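Local coordinates for esterase (Rhizomucor miehei, PDB 4WY5), which probably hydrolyses carboxylic esters, as a fungal carboxylesterase of the alpha/beta hydrolase fold, at residues Lys175-Ile189 with Ala246-Thr258. Numbering follows the deposited sequence.
Sequences KEKGLSAAIKTQVLI and ADLEGLPPALLFT
Two donors grip the carbonyl oxygen of Pro-253. The backbone N of Gln-186 lies 3.1 Å from Pro-253 O, tilted a little from its carbonyl plane, whereas Thr-185 OG1, 2.8 Å from the same oxygen, sits well above that plane. Threonine suits the spot because its short hydroxyl, turned anti to the backbone N (chi1 -166°), can reach a main-chain acceptor while also bonding His-314 of helix 302-319. One residue earlier, Pro-252 O receives Gln-186 NE2 at 3.1 Å, in the carbonyl plane and within the glutamine's own amide plane. That bond is nearly straight (172°) and fixes the rotation of the amide. Gln-186 CG stands between its backbone N and carbonyl carbon (chi1 51°), and from there the extended chain passes Ala-254, whose small methyl lets it lie alongside, CG against CB. Proline, with no N-H to donate, fits the approach to the strand: the ring of Pro-252 lies over Ile-183 O, with CB 3.3 Å away.

Farther out, Lys-175 crosses Leu-251 at about a right angle, CD resting on CD1. Its long chain lets NZ bridge Asp-247 O (2.6 Å), in the last turn of helix 245-248, and Glu-249 O (3.2 Å) just beyond it, well above the first carbonyl plane but in the second. A water links Ser-180 O to Gly-250 O.

From Gln-186 onward the chains run in register as parallel strands, Leu-255 N bonding Gln-186 O and Leu-188 N bonding Leu-255 O. Leu-188 and Leu-256 pack on one face, Ile-189 and Phe-257 on the other, against helix 302-319. These are neighbouring strands of the central, mostly parallel sheet of the alpha/beta hydrolase fold, beside strand 155-160, which leads into the probable nucleophile elbow.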
# COMPACT_ATOMS: atom_id res chain seq x y z
N LYS A 175 15.57 -22.21 -4.46
CA LYS A 175 16.87 -21.69 -4.89
C LYS A 175 18.02 -22.64 -4.54
O LYS A 175 18.97 -22.78 -5.32
CB LYS A 175 17.13 -20.32 -4.27
CG LYS A 175 18.43 -19.67 -4.71
CD LYS A 175 18.72 -18.41 -3.91
CE LYS A 175 19.24 -18.76 -2.53
NZ LYS A 175 19.89 -17.60 -1.85
N GLU A 176 17.93 -23.28 -3.38
CA GLU A 176 18.99 -24.18 -2.90
C GLU A 176 18.99 -25.51 -3.67
O GLU A 176 19.96 -26.28 -3.62
CB GLU A 176 18.83 -24.45 -1.39
CG GLU A 176 18.97 -23.21 -0.52
CD GLU A 176 18.96 -23.49 0.98
OE1 GLU A 176 18.39 -24.52 1.40
OE2 GLU A 176 19.50 -22.66 1.74
N LYS A 177 17.90 -25.76 -4.40
CA LYS A 177 17.71 -26.96 -5.22
C LYS A 177 18.10 -26.75 -6.69
O LYS A 177 18.02 -27.68 -7.49
CB LYS A 177 16.25 -27.43 -5.16
CG LYS A 177 15.87 -28.13 -3.87
CD LYS A 177 16.24 -29.60 -3.92
CE LYS A 177 15.74 -30.35 -2.70
NZ LYS A 177 16.06 -31.81 -2.76
N GLY A 178 18.49 -25.53 -7.03
CA GLY A 178 18.85 -25.23 -8.41
C GLY A 178 17.69 -24.75 -9.27
O GLY A 178 17.78 -24.76 -10.49
N LEU A 179 16.61 -24.32 -8.63
CA LEU A 179 15.44 -23.83 -9.35
C LEU A 179 15.23 -22.33 -9.10
O LEU A 179 14.13 -21.93 -8.72
CB LEU A 179 14.18 -24.59 -8.93
CG LEU A 179 13.31 -25.29 -9.97
CD1 LEU A 179 11.85 -25.15 -9.59
CD2 LEU A 179 13.57 -24.74 -11.35
N SER A 180 16.25 -21.52 -9.32
CA SER A 180 16.23 -20.14 -8.83
C SER A 180 15.46 -19.16 -9.71
O SER A 180 15.28 -17.99 -9.34
CB SER A 180 17.67 -19.62 -8.64
OG SER A 180 18.26 -19.27 -9.88
N ALA A 181 15.05 -19.61 -10.89
CA ALA A 181 14.38 -18.72 -11.82
C ALA A 181 12.89 -19.05 -11.94
O ALA A 181 12.17 -18.40 -12.70
CB ALA A 181 15.05 -18.79 -13.18
N ALA A 182 12.43 -20.05 -11.20
CA ALA A 182 11.05 -20.53 -11.32
C ALA A 182 10.00 -19.52 -10.83
O ALA A 182 9.03 -19.24 -11.54
CB ALA A 182 10.88 -21.85 -10.56
N ILE A 183 10.19 -19.00 -9.62
CA ILE A 183 9.23 -18.08 -9.01
C ILE A 183 9.53 -16.62 -9.36
O ILE A 183 10.61 -16.12 -9.05
CB ILE A 183 9.21 -18.27 -7.48
CG1 ILE A 183 8.86 -19.72 -7.14
CG2 ILE A 183 8.20 -17.33 -6.81
CD1 ILE A 183 9.14 -20.11 -5.71
N LYS A 184 8.58 -15.93 -10.02
CA LYS A 184 8.83 -14.54 -10.45
C LYS A 184 8.49 -13.46 -9.39
O LYS A 184 8.94 -12.31 -9.53
CB LYS A 184 8.06 -14.22 -11.75
CG LYS A 184 8.36 -15.16 -12.94
CD LYS A 184 9.88 -15.36 -13.15
CE LYS A 184 10.20 -16.18 -14.41
NZ LYS A 184 9.77 -17.61 -14.34
N THR A 185 7.71 -13.80 -8.36
CA THR A 185 7.45 -12.87 -7.26
C THR A 185 6.87 -13.62 -6.03
O THR A 185 6.27 -14.69 -6.17
CB THR A 185 6.49 -11.70 -7.70
OG1 THR A 185 6.49 -10.64 -6.72
CG2 THR A 185 5.06 -12.19 -7.92
N GLN A 186 7.13 -13.09 -4.84
CA GLN A 186 6.58 -13.61 -3.59
C GLN A 186 5.70 -12.53 -2.92
O GLN A 186 6.14 -11.38 -2.77
CB GLN A 186 7.70 -14.06 -2.63
CG GLN A 186 8.82 -13.01 -2.36
CD GLN A 186 9.93 -13.49 -1.39
OE1 GLN A 186 9.66 -14.14 -0.37
NE2 GLN A 186 11.19 -13.18 -1.72
N VAL A 187 4.47 -12.89 -2.55
CA VAL A 187 3.55 -11.96 -1.87
C VAL A 187 3.32 -12.44 -0.43
O VAL A 187 2.80 -13.54 -0.20
CB VAL A 187 2.18 -11.84 -2.62
CG1 VAL A 187 1.22 -10.93 -1.86
CG2 VAL A 187 2.38 -11.33 -4.06
N LEU A 188 3.73 -11.62 0.54
CA LEU A 188 3.80 -12.05 1.94
C LEU A 188 2.88 -11.22 2.82
O LEU A 188 3.20 -10.07 3.13
CB LEU A 188 5.26 -11.96 2.45
CG LEU A 188 6.40 -12.44 1.52
CD1 LEU A 188 7.80 -12.20 2.11
CD2 LEU A 188 6.26 -13.91 1.07
N ILE A 189 1.75 -11.79 3.24
CA ILE A 189 0.73 -11.05 4.02
C ILE A 189 0.83 -11.38 5.52
O ILE A 189 0.52 -12.51 5.94
CB ILE A 189 -0.72 -11.35 3.50
CG1 ILE A 189 -0.80 -11.13 1.98
CG2 ILE A 189 -1.77 -10.47 4.16
CD1 ILE A 189 -1.97 -11.86 1.33
N ALA A 246 23.64 -13.92 2.52
CA ALA A 246 23.91 -14.90 1.47
C ALA A 246 22.69 -15.78 1.16
O ALA A 246 22.40 -16.08 -0.00
CB ALA A 246 25.10 -15.79 1.86
N ASP A 247 21.98 -16.18 2.22
CA ASP A 247 20.75 -16.94 2.06
C ASP A 247 19.72 -16.21 1.19
O ASP A 247 19.00 -16.84 0.43
CB ASP A 247 20.13 -17.27 3.43
CG ASP A 247 20.91 -18.35 4.19
OD1 ASP A 247 21.46 -19.26 3.53
OD2 ASP A 247 20.94 -18.30 5.45
N LEU A 248 19.68 -14.88 1.30
CA LEU A 248 18.61 -14.08 0.70
C LEU A 248 18.93 -13.50 -0.67
O LEU A 248 18.03 -13.10 -1.42
CB LEU A 248 18.25 -12.94 1.66
CG LEU A 248 17.69 -13.38 3.01
CD1 LEU A 248 17.32 -12.18 3.85
CD2 LEU A 248 16.48 -14.29 2.82
N GLU A 249 20.22 -13.47 -1.02
CA GLU A 249 20.67 -12.93 -2.31
C GLU A 249 20.06 -13.68 -3.50
O GLU A 249 19.96 -14.90 -3.49
CB GLU A 249 22.21 -12.97 -2.38
CG GLU A 249 22.88 -11.68 -2.83
CD GLU A 249 23.08 -11.62 -4.35
OE1 GLU A 249 23.05 -12.70 -5.00
OE2 GLU A 249 23.27 -10.51 -4.89
N GLY A 250 19.60 -12.94 -4.51
CA GLY A 250 19.02 -13.56 -5.70
C GLY A 250 17.58 -14.03 -5.58
O GLY A 250 17.05 -14.70 -6.48
N LEU A 251 16.91 -13.68 -4.48
CA LEU A 251 15.52 -14.09 -4.28
C LEU A 251 14.62 -13.23 -5.18
O LEU A 251 15.02 -12.16 -5.63
CB LEU A 251 15.11 -13.96 -2.80
CG LEU A 251 14.90 -15.22 -1.95
CD1 LEU A 251 15.76 -16.41 -2.38
CD2 LEU A 251 15.12 -14.92 -0.46
N PRO A 252 13.40 -13.72 -5.45
CA PRO A 252 12.47 -13.01 -6.34
C PRO A 252 11.85 -11.78 -5.67
O PRO A 252 11.68 -11.79 -4.45
CB PRO A 252 11.39 -14.06 -6.64
CG PRO A 252 11.46 -15.01 -5.48
CD PRO A 252 12.89 -15.05 -5.06
N PRO A 253 11.50 -10.74 -6.46
CA PRO A 253 10.93 -9.47 -5.96
C PRO A 253 9.77 -9.69 -5.00
O PRO A 253 8.93 -10.56 -5.25
CB PRO A 253 10.45 -8.78 -7.24
CG PRO A 253 11.29 -9.35 -8.33
CD PRO A 253 11.57 -10.78 -7.93
N ALA A 254 9.70 -8.90 -3.93
CA ALA A 254 8.78 -9.17 -2.84
C ALA A 254 7.77 -8.06 -2.66
O ALA A 254 8.08 -6.90 -2.92
CB ALA A 254 9.55 -9.38 -1.54
N LEU A 255 6.56 -8.42 -2.24
CA LEU A 255 5.55 -7.46 -1.76
C LEU A 255 5.15 -7.90 -0.36
O LEU A 255 4.71 -9.03 -0.17
CB LEU A 255 4.34 -7.39 -2.70
CG LEU A 255 3.13 -6.55 -2.27
CD1 LEU A 255 3.45 -5.03 -2.11
CD2 LEU A 255 1.94 -6.76 -3.20
N LEU A 256 5.36 -7.04 0.64
CA LEU A 256 5.06 -7.43 2.02
C LEU A 256 4.07 -6.50 2.71
O LEU A 256 4.20 -5.28 2.64
CB LEU A 256 6.36 -7.52 2.82
CG LEU A 256 6.34 -8.14 4.21
CD1 LEU A 256 7.71 -8.69 4.51
CD2 LEU A 256 6.00 -7.11 5.28
N PHE A 257 3.05 -7.09 3.35
CA PHE A 257 2.08 -6.34 4.15
C PHE A 257 2.27 -6.66 5.62
O PHE A 257 2.50 -7.83 5.97
CB PHE A 257 0.63 -6.66 3.78
CG PHE A 257 0.25 -6.26 2.36
CD1 PHE A 257 -0.34 -5.03 2.11
CD2 PHE A 257 0.48 -7.13 1.31
CE1 PHE A 257 -0.71 -4.66 0.82
CE2 PHE A 257 0.11 -6.77 0.01
CZ PHE A 257 -0.48 -5.53 -0.24
N THR A 258 2.14 -5.63 6.45
CA THR A 258 2.20 -5.78 7.89
C THR A 258 0.94 -5.13 8.49
O THR A 258 0.37 -4.23 7.88
CB THR A 258 3.50 -5.15 8.42
OG1 THR A 258 4.29 -6.16 9.06
CG2 THR A 258 3.24 -4.00 9.33
O HOH W 1 21.20 -21.02 0.81
O HOH W 2 15.74 -17.26 -6.48